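Split-Soret cytochrome c (Desulfovibrio desulfuricans, PDB 1H21) carries electrons through two c-type haems and a probable [2Fe-2S] cluster per subunit and may take part in sulfate reduction. Local coordinates at residues A[90-95]-A[110-115]; A[98-103]-A[188-193]; A[183-188]-A[194-199]. One frame throughout, in Å; residues are numbered along the deposited sequence.

Contact 1: A[90-95]-A[110-115]; sequences YGAAAT and NELFRW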
loop_
_atom_site.group_PDB
_atom_site.type_symbol
_atom_site.label_atom_id
_atom_site.label_comp_id
_atom_site.label_asym_id
_atom_site.label_seq_id
_atom_site.Cartn_x
_atom_site.Cartn_y
_atom_site.Cartn_z
ATOM N N TYR A 90 -5.402 0.291 3.819
ATOM C CA TYR A 90 -4.568 -0.905 3.897
ATOM C C TYR A 90 -4.737 -1.590 5.256
ATOM O O TYR A 90 -4.959 -2.800 5.336
ATOM C CB TYR A 90 -3.088 -0.603 3.671
ATOM C CG TYR A 90 -2.318 -1.876 3.760
ATOM C CD1 TYR A 90 -2.413 -2.833 2.747
ATOM C CD2 TYR A 90 -1.583 -2.189 4.903
ATOM C CE1 TYR A 90 -1.803 -4.063 2.872
ATOM C CE2 TYR A 90 -0.957 -3.445 5.037
ATOM C CZ TYR A 90 -1.077 -4.364 4.017
ATOM O OH TYR A 90 -0.469 -5.575 4.132
ATOM N N GLY A 91 -4.586 -0.810 6.319
ATOM C CA GLY A 91 -4.738 -1.346 7.655
ATOM C C GLY A 91 -6.013 -2.161 7.806
ATOM O O GLY A 91 -5.994 -3.233 8.406
ATOM N N ALA A 92 -7.113 -1.672 7.239
ATOM C CA ALA A 92 -8.387 -2.372 7.334
ATOM C C ALA A 92 -8.437 -3.594 6.437
ATOM O O ALA A 92 -8.816 -4.669 6.882
ATOM C CB ALA A 92 -9.546 -1.426 7.014
ATOM N N ALA A 93 -8.013 -3.461 5.187
ATOM C CA ALA A 93 -8.068 -4.597 4.284
ATOM C C ALA A 93 -7.097 -5.712 4.658
ATOM O O ALA A 93 -7.336 -6.872 4.360
ATOM C CB ALA A 93 -7.817 -4.144 2.869
ATOM N N ALA A 94 -5.999 -5.351 5.312
ATOM C CA ALA A 94 -4.977 -6.324 5.674
ATOM C C ALA A 94 -5.497 -7.331 6.656
ATOM O O ALA A 94 -5.090 -8.501 6.623
ATOM C CB ALA A 94 -3.756 -5.633 6.250
ATOM N N THR A 95 -6.382 -6.866 7.540
ATOM C CA THR A 95 -6.975 -7.727 8.563
ATOM C C THR A 95 -7.752 -8.884 7.927
ATOM O O THR A 95 -7.725 -10.009 8.430
ATOM C CB THR A 95 -7.916 -6.945 9.536
ATOM O OG1 THR A 95 -9.090 -6.515 8.845
ATOM C CG2 THR A 95 -7.238 -5.735 10.091
ATOM N N ASN A 110 -13.076 -4.934 -2.596
ATOM C CA ASN A 110 -13.721 -4.199 -3.674
ATOM C C ASN A 110 -14.784 -3.275 -3.106
ATOM O O ASN A 110 -14.919 -2.129 -3.543
ATOM C CB ASN A 110 -14.361 -5.141 -4.694
ATOM C CG ASN A 110 -13.350 -5.737 -5.658
ATOM O OD1 ASN A 110 -12.191 -5.326 -5.702
ATOM N ND2 ASN A 110 -13.789 -6.708 -6.446
ATOM N N GLU A 111 -15.537 -3.775 -2.130
ATOM C CA GLU A 111 -16.580 -2.973 -1.506
ATOM C C GLU A 111 -15.962 -1.846 -0.679
ATOM O O GLU A 111 -16.377 -0.685 -0.774
ATOM C CB GLU A 111 -17.496 -3.844 -0.628
ATOM C CG GLU A 111 -18.238 -3.045 0.431
ATOM C CD GLU A 111 -19.631 -3.538 0.711
ATOM O OE1 GLU A 111 -20.118 -4.440 -0.002
ATOM O OE2 GLU A 111 -20.251 -2.991 1.654
ATOM N N LEU A 112 -14.975 -2.189 0.139
ATOM C CA LEU A 112 -14.297 -1.203 0.964
ATOM C C LEU A 112 -13.690 -0.087 0.102
ATOM O O LEU A 112 -13.941 1.091 0.357
ATOM C CB LEU A 112 -13.220 -1.895 1.796
ATOM C CG LEU A 112 -12.413 -1.005 2.720
ATOM C CD1 LEU A 112 -13.356 -0.272 3.677
ATOM C CD2 LEU A 112 -11.394 -1.879 3.454
ATOM N N PHE A 113 -12.957 -0.465 -0.947
ATOM C CA PHE A 113 -12.312 0.492 -1.852
ATOM C C PHE A 113 -13.269 1.311 -2.747
ATOM O O PHE A 113 -13.099 2.523 -2.863
ATOM C CB PHE A 113 -11.232 -0.203 -2.693
ATOM C CG PHE A 113 -9.974 -0.547 -1.926
ATOM C CD1 PHE A 113 -9.959 -0.553 -0.528
ATOM C CD2 PHE A 113 -8.810 -0.878 -2.599
ATOM C CE1 PHE A 113 -8.808 -0.882 0.182
ATOM C CE2 PHE A 113 -7.650 -1.209 -1.897
ATOM C CZ PHE A 113 -7.654 -1.211 -0.503
ATOM N N ARG A 114 -14.257 0.670 -3.382
ATOM C CA ARG A 114 -15.231 1.379 -4.234
ATOM C C ARG A 114 -16.058 2.347 -3.382
ATOM O O ARG A 114 -16.382 3.461 -3.806
ATOM C CB ARG A 114 -16.152 0.386 -4.932
ATOM C CG ARG A 114 -15.458 -0.414 -6.000
ATOM C CD ARG A 114 -16.316 -1.508 -6.579
ATOM N NE ARG A 114 -15.520 -2.375 -7.449
ATOM C CZ ARG A 114 -15.881 -3.586 -7.877
ATOM N NH1 ARG A 114 -17.048 -4.122 -7.527
ATOM N NH2 ARG A 114 -15.068 -4.253 -8.686
ATOM N N TRP A 115 -16.348 1.934 -2.152
ATOM C CA TRP A 115 -17.113 2.753 -1.238
ATOM C C TRP A 115 -16.332 4.025 -0.973
ATOM O O TRP A 115 -16.882 5.131 -1.065
ATOM C CB TRP A 115 -17.357 1.981 0.064
ATOM C CG TRP A 115 -17.754 2.842 1.238
ATOM C CD1 TRP A 115 -18.999 3.339 1.516
ATOM C CD2 TRP A 115 -16.885 3.331 2.272
ATOM N NE1 TRP A 115 -18.953 4.113 2.660
ATOM C CE2 TRP A 115 -17.667 4.124 3.140
ATOM C CE3 TRP A 115 -15.520 3.179 2.540
ATOM C CZ2 TRP A 115 -17.131 4.761 4.255
ATOM C CZ3 TRP A 115 -14.988 3.813 3.647
ATOM C CH2 TRP A 115 -15.793 4.596 4.493
#
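Leu112 and Ala92 show how two helices can meet through a few carbon atoms when one of them presents little more than methyl groups. The isobutyl group of Leu112 reaches across with a single branch: its CD2 lies 4.0 Å from Ala92 CB, and the same methyl sits 4.1 Å from the backbone N of Ala93. CD2 is thus set against the surface of helix 87-99 between two successive alanines, with Ala93 CB at 4.3 Å from Leu112 CD2. The torsion explains the reach, for CG stands opposite the backbone N (chi1 -180°), which sends the side chain toward helix 87-99 and brings CD2 to the alanines.

Phe113 comes in differently. Its CB does not head for the neighbouring helix, but the ring swings over until Phe113 CE1 is 4.3 Å from Ala93 CB, the methyl approaching the ring obliquely. Ala93 therefore receives both large side chains, Leu112 and Phe113. The two segments belong to consecutive helices, 87-99 and 102-118, joined by a short turn into an antiparallel helical hairpin; the axes of the segments 90-95 and 110-115 run at 165° and come no closer than 10.8 Å, a separation spanned by the larger side chains of 110-115.

On the alanine side, the hydroxyl of Thr95 turns back to its own helix and donates to Ala92 O, OG1 to O 2.7 Å, lying in the carbonyl plane. Helix 165-192 closes one flank, Lys181 and Ile185 touching Leu112 while Ala182 meets Ala92. On another flank the second subunit intervenes: Trp82 of that subunit meets the Phe113 ring edge-to-face, and Tyr90 packs against Tyr90 of the same neighbour. The side chain of Phe113 is about 8 Å from that of Cys86, an inferred ligand of the iron-sulfur cluster.

Contact 2: A[98-103]-A[188-193]; sequences LFWGRK and TKIDQG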
loop_
_atom_site.group_PDB
_atom_site.type_symbol
_atom_site.label_atom_id
_atom_site.label_comp_id
_atom_site.label_asym_id
_atom_site.label_seq_id
_atom_site.Cartn_x
_atom_site.Cartn_y
_atom_site.Cartn_z
ATOM N N LEU A 98 -6.064 -12.172 7.496
ATOM C CA LEU A 98 -5.748 -12.939 8.694
ATOM C C LEU A 98 -6.757 -14.083 8.854
ATOM O O LEU A 98 -6.490 -15.091 9.534
ATOM C CB LEU A 98 -5.823 -12.046 9.920
ATOM C CG LEU A 98 -4.723 -10.993 9.953
ATOM C CD1 LEU A 98 -4.962 -10.066 11.128
ATOM C CD2 LEU A 98 -3.324 -11.654 10.039
ATOM N N PHE A 99 -7.893 -13.931 8.176
ATOM C CA PHE A 99 -8.968 -14.891 8.253
ATOM C C PHE A 99 -9.332 -15.581 6.933
ATOM O O PHE A 99 -9.643 -16.782 6.921
ATOM C CB PHE A 99 -10.204 -14.206 8.838
ATOM C CG PHE A 99 -9.906 -13.302 10.004
ATOM C CD1 PHE A 99 -9.866 -11.921 9.832
ATOM C CD2 PHE A 99 -9.634 -13.828 11.264
ATOM C CE1 PHE A 99 -9.553 -11.064 10.907
ATOM C CE2 PHE A 99 -9.320 -12.988 12.345
ATOM C CZ PHE A 99 -9.280 -11.597 12.163
ATOM N N TRP A 100 -9.284 -14.846 5.823
ATOM C CA TRP A 100 -9.659 -15.418 4.530
ATOM C C TRP A 100 -8.591 -15.281 3.459
ATOM O O TRP A 100 -7.727 -14.426 3.541
ATOM C CB TRP A 100 -10.943 -14.758 4.027
ATOM C CG TRP A 100 -12.073 -14.885 4.970
ATOM C CD1 TRP A 100 -12.886 -15.967 5.114
ATOM C CD2 TRP A 100 -12.504 -13.920 5.955
ATOM N NE1 TRP A 100 -13.784 -15.752 6.130
ATOM C CE2 TRP A 100 -13.577 -14.507 6.667
ATOM C CE3 TRP A 100 -12.079 -12.632 6.311
ATOM C CZ2 TRP A 100 -14.247 -13.844 7.726
ATOM C CZ3 TRP A 100 -12.739 -11.970 7.364
ATOM C CH2 TRP A 100 -13.813 -12.588 8.060
ATOM N N GLY A 101 -8.677 -16.106 2.432
ATOM C CA GLY A 101 -7.709 -16.028 1.362
ATOM C C GLY A 101 -8.166 -15.191 0.184
ATOM O O GLY A 101 -9.320 -14.771 0.091
ATOM N N ARG A 102 -7.221 -14.949 -0.705
ATOM C CA ARG A 102 -7.361 -14.209 -1.958
ATOM C C ARG A 102 -8.757 -14.222 -2.603
ATOM O O ARG A 102 -9.417 -13.186 -2.630
ATOM C CB ARG A 102 -6.314 -14.784 -2.907
ATOM C CG ARG A 102 -6.083 -14.129 -4.196
ATOM C CD ARG A 102 -4.688 -14.502 -4.689
ATOM N NE ARG A 102 -4.575 -15.759 -5.437
ATOM C CZ ARG A 102 -3.831 -16.806 -5.052
ATOM N NH1 ARG A 102 -3.154 -16.761 -3.918
ATOM N NH2 ARG A 102 -3.701 -17.883 -5.832
ATOM N N LYS A 103 -9.225 -15.380 -3.070
ATOM C CA LYS A 103 -10.549 -15.459 -3.718
ATOM C C LYS A 103 -11.684 -14.821 -2.908
ATOM O O LYS A 103 -12.532 -14.107 -3.450
ATOM C CB LYS A 103 -10.928 -16.913 -4.032
ATOM C CG LYS A 103 -10.282 -17.495 -5.291
ATOM N N THR A 188 -20.601 -8.645 7.936
ATOM C CA THR A 188 -21.370 -9.219 6.848
ATOM C C THR A 188 -20.707 -10.480 6.281
ATOM O O THR A 188 -21.397 -11.433 5.925
ATOM C CB THR A 188 -21.646 -8.140 5.773
ATOM O OG1 THR A 188 -22.270 -7.021 6.414
ATOM C CG2 THR A 188 -22.565 -8.649 4.661
ATOM N N LYS A 189 -19.378 -10.515 6.242
ATOM C CA LYS A 189 -18.662 -11.695 5.725
ATOM C C LYS A 189 -18.893 -12.912 6.644
ATOM O O LYS A 189 -19.162 -14.034 6.187
ATOM C CB LYS A 189 -17.150 -11.403 5.608
ATOM C CG LYS A 189 -16.272 -12.604 5.241
ATOM C CD LYS A 189 -16.704 -13.222 3.919
ATOM C CE LYS A 189 -15.758 -14.326 3.508
ATOM N NZ LYS A 189 -16.122 -14.941 2.215
ATOM N N ILE A 190 -18.763 -12.676 7.941
ATOM C CA ILE A 190 -18.966 -13.724 8.913
ATOM C C ILE A 190 -20.377 -14.297 8.747
ATOM O O ILE A 190 -20.556 -15.522 8.831
ATOM C CB ILE A 190 -18.774 -13.209 10.366
ATOM C CG1 ILE A 190 -17.322 -12.751 10.601
ATOM C CG2 ILE A 190 -19.115 -14.301 11.346
ATOM C CD1 ILE A 190 -17.002 -12.301 12.049
ATOM N N ASP A 191 -21.365 -13.422 8.501
ATOM C CA ASP A 191 -22.769 -13.836 8.313
ATOM C C ASP A 191 -23.048 -14.562 7.015
ATOM O O ASP A 191 -23.582 -15.675 7.017
ATOM C CB ASP A 191 -23.723 -12.645 8.399
ATOM C CG ASP A 191 -23.865 -12.097 9.814
ATOM O OD1 ASP A 191 -23.608 -12.845 10.802
ATOM O OD2 ASP A 191 -24.223 -10.897 9.946
ATOM N N GLN A 192 -22.675 -13.949 5.900
ATOM C CA GLN A 192 -22.922 -14.549 4.596
ATOM C C GLN A 192 -21.940 -15.627 4.130
ATOM O O GLN A 192 -22.069 -16.121 3.008
ATOM C CB GLN A 192 -23.063 -13.468 3.534
ATOM C CG GLN A 192 -24.177 -12.483 3.812
ATOM C CD GLN A 192 -24.206 -11.315 2.827
ATOM O OE1 GLN A 192 -23.318 -11.159 1.959
ATOM N NE2 GLN A 192 -25.229 -10.472 2.966
ATOM N N GLY A 193 -20.953 -15.966 4.960
ATOM C CA GLY A 193 -19.984 -17.006 4.614
ATOM C C GLY A 193 -19.370 -16.916 3.231
ATOM O O GLY A 193 -18.888 -15.857 2.842
#
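Two torsions lay Lys189 across Trp100: chi1 of 173° carries its CG away from the backbone N, and a bend at chi2 (58°) then turns the otherwise extended chain along the indole. Trp100 meets it with CG placed opposite its own carbonyl carbon, and the two side chains run past each other in opposite directions. The result is a combined CH-pi and cation-pi contact over one indole face, joining the turn of the helical hairpin 87-99/102-118 to the C-terminal end of helix 165-192.

Lys189 CG rests over the six-membered ring of Trp100, 3.6 Å from its centroid and 3.4 Å from Trp100 CZ2. Further along, Lys189 CE passes over the pyrrole part at 3.6 Å from Trp100 NE1. The ammonium follows, with Lys189 NZ 4.8 Å from the centroid of the Trp100 five-membered ring. Phe99 CB, from the preceding residue, lies against the opposite face near the rim. Ile190 takes the ring edge instead, its CG1 near the ring plane and 4.3 Å from Trp100 CH2.

The charge has firmer partners than the ring: Lys189 NZ makes a salt bridge with Glu104 of helix 102-118, whose Met108 also touches both Trp100 and Lys189. Helix 165-192 ends here, Gly193 leaving helical geometry with positive phi, and the Gly193 carbonyl accepts from the same ammonium. Lys189 NZ donates to Gly193 O at 3.0 Å, standing 42° above the carbonyl plane.

Contact 3: A[183-188]-A[194-199]; sequences AEIINT and KDFKST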
loop_
_atom_site.group_PDB
_atom_site.type_symbol
_atom_site.label_atom_id
_atom_site.label_comp_id
_atom_site.label_asym_id
_atom_site.label_seq_id
_atom_site.Cartn_x
_atom_site.Cartn_y
_atom_site.Cartn_z
ATOM N N ALA A 183 -15.348 -2.781 9.415
ATOM C CA ALA A 183 -15.982 -3.548 10.479
ATOM C C ALA A 183 -17.297 -4.113 9.946
ATOM O O ALA A 183 -17.517 -5.322 10.004
ATOM C CB ALA A 183 -16.221 -2.676 11.710
ATOM N N GLU A 184 -18.121 -3.267 9.330
ATOM C CA GLU A 184 -19.389 -3.743 8.784
ATOM C C GLU A 184 -19.197 -4.848 7.762
ATOM O O GLU A 184 -19.947 -5.818 7.731
ATOM C CB GLU A 184 -20.159 -2.610 8.146
ATOM C CG GLU A 184 -20.551 -1.519 9.114
ATOM C CD GLU A 184 -21.585 -0.589 8.518
ATOM O OE1 GLU A 184 -21.609 -0.432 7.273
ATOM O OE2 GLU A 184 -22.394 -0.032 9.289
ATOM N N ILE A 185 -18.190 -4.699 6.922
ATOM C CA ILE A 185 -17.891 -5.696 5.907
ATOM C C ILE A 185 -17.480 -7.017 6.575
ATOM O O ILE A 185 -17.907 -8.101 6.151
ATOM C CB ILE A 185 -16.748 -5.200 4.985
ATOM C CG1 ILE A 185 -17.216 -3.976 4.207
ATOM C CG2 ILE A 185 -16.328 -6.293 4.013
ATOM C CD1 ILE A 185 -16.106 -3.258 3.476
ATOM N N ILE A 186 -16.647 -6.931 7.608
ATOM C CA ILE A 186 -16.213 -8.148 8.285
ATOM C C ILE A 186 -17.450 -8.865 8.828
ATOM O O ILE A 186 -17.653 -10.052 8.557
ATOM C CB ILE A 186 -15.207 -7.863 9.426
ATOM C CG1 ILE A 186 -13.820 -7.552 8.833
ATOM C CG2 ILE A 186 -15.144 -9.058 10.397
ATOM C CD1 ILE A 186 -12.852 -6.900 9.826
ATOM N N ASN A 187 -18.302 -8.120 9.534
ATOM C CA ASN A 187 -19.530 -8.670 10.105
ATOM C C ASN A 187 -20.340 -9.361 9.023
ATOM O O ASN A 187 -20.678 -10.545 9.145
ATOM C CB ASN A 187 -20.378 -7.568 10.735
ATOM C CG ASN A 187 -19.819 -7.085 12.049
ATOM O OD1 ASN A 187 -18.982 -7.746 12.677
ATOM N ND2 ASN A 187 -20.296 -5.925 12.493
ATOM N N THR A 188 -20.601 -8.645 7.936
ATOM C CA THR A 188 -21.370 -9.219 6.848
ATOM C C THR A 188 -20.707 -10.480 6.281
ATOM O O THR A 188 -21.397 -11.433 5.925
ATOM C CB THR A 188 -21.646 -8.140 5.773
ATOM O OG1 THR A 188 -22.270 -7.021 6.414
ATOM C CG2 THR A 188 -22.565 -8.649 4.661
ATOM N N LYS A 194 -19.354 -18.009 2.486
ATOM C CA LYS A 194 -18.803 -17.957 1.143
ATOM C C LYS A 194 -19.779 -17.355 0.139
ATOM O O LYS A 194 -19.503 -17.334 -1.042
ATOM C CB LYS A 194 -18.341 -19.341 0.679
ATOM C CG LYS A 194 -17.218 -19.910 1.526
ATOM C CD LYS A 194 -16.609 -21.138 0.907
ATOM C CE LYS A 194 -15.520 -21.659 1.812
ATOM N NZ LYS A 194 -14.914 -22.886 1.241
ATOM N N ASP A 195 -20.922 -16.870 0.606
ATOM C CA ASP A 195 -21.915 -16.255 -0.288
ATOM C C ASP A 195 -21.725 -14.740 -0.474
ATOM O O ASP A 195 -22.355 -14.128 -1.354
ATOM C CB ASP A 195 -23.336 -16.509 0.238
ATOM C CG ASP A 195 -23.781 -17.938 0.055
ATOM O OD1 ASP A 195 -23.681 -18.464 -1.077
ATOM O OD2 ASP A 195 -24.295 -18.510 1.035
ATOM N N PHE A 196 -20.896 -14.151 0.393
ATOM C CA PHE A 196 -20.598 -12.719 0.394
ATOM C C PHE A 196 -20.424 -12.123 -0.994
ATOM O O PHE A 196 -19.738 -12.690 -1.859
ATOM C CB PHE A 196 -19.343 -12.447 1.221
ATOM C CG PHE A 196 -19.015 -10.990 1.344
ATOM C CD1 PHE A 196 -19.399 -10.276 2.483
ATOM C CD2 PHE A 196 -18.314 -10.324 0.326
ATOM C CE1 PHE A 196 -19.095 -8.916 2.608
ATOM C CE2 PHE A 196 -18.003 -8.959 0.439
ATOM C CZ PHE A 196 -18.397 -8.258 1.579
ATOM N N LYS A 197 -21.036 -10.972 -1.196
ATOM C CA LYS A 197 -20.947 -10.279 -2.469
ATOM C C LYS A 197 -20.786 -8.799 -2.158
ATOM O O LYS A 197 -21.262 -8.310 -1.135
ATOM C CB LYS A 197 -22.214 -10.529 -3.319
ATOM C CG LYS A 197 -22.270 -11.901 -4.023
ATOM N N SER A 198 -20.055 -8.102 -3.004
ATOM C CA SER A 198 -19.860 -6.680 -2.816
ATOM C C SER A 198 -21.162 -5.944 -3.176
ATOM O O SER A 198 -21.829 -6.273 -4.161
ATOM C CB SER A 198 -18.714 -6.192 -3.716
ATOM O OG SER A 198 -18.550 -4.778 -3.625
ATOM N N THR A 199 -21.519 -4.941 -2.384
ATOM C CA THR A 199 -22.727 -4.161 -2.637
ATOM C C THR A 199 -22.432 -2.993 -3.589
ATOM O O THR A 199 -23.341 -2.266 -3.996
ATOM C CB THR A 199 -23.297 -3.614 -1.338
ATOM O OG1 THR A 199 -22.324 -2.760 -0.736
ATOM C CG2 THR A 199 -23.608 -4.740 -0.388
#
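Phe196 turns back onto Ile185 and Thr188 of the helix that precedes it, and these two residues form the packed part of the contact. Phe196 CZ lies 3.8 Å from Ile185 CG2, the methyl coming obliquely to the ring, while Phe196 CE1 is 3.8 Å from the carbonyl O of Ile185. A near-trans chi1 (-176°) directs the ring from the loop to the helix. Thr188, partly exposed at the margin, crosses the aromatic side chain at about a right angle, its CG2 4.0 Å from Phe196 CE1, and its backbone C meets the ring edge near the plane. Ile185 is buried, and Glu111 and Leu112 of helix 102-118 pack on it as well.

The Thr188 hydroxyl is occupied within the helix: Thr188 OG1 donates to Glu184 O at 2.9 Å, on the other face of that carbonyl from the Thr188 backbone N-H. By contrast, Asp195, Lys197 and Thr199 of the loop face solvent and do not touch segment 183-188. This is a local chain reversal, in which the loop leaving helix 165-192 folds back and lays one aromatic side chain against the helix's last turns, in a subunit built of helices and loops, without strands.

Overall arrangement
Contacts 1 and 3 are buried and contact 2 only partly so. Contact 1 is central, its centre about 5 Å from that of the chain, whereas the centres of contacts 2 and 3 lie about 17 and 16 Å from it. Contacts 1 and 2 both draw on the hairpin of helices 87-99 and 102-118; contacts 2 and 3 share helix 165-192 and Thr188. The chemistry differs with place: purely apolar at the centre, a charged amine over an indole where solvent is nearer, and a phenylalanine ring packed on aliphatic groups and backbone near the periphery. Leu112 CB packs on Ile185 CD1, linking contacts 1 and 3. The second subunit touches contacts 1 and 2 but not contact 3.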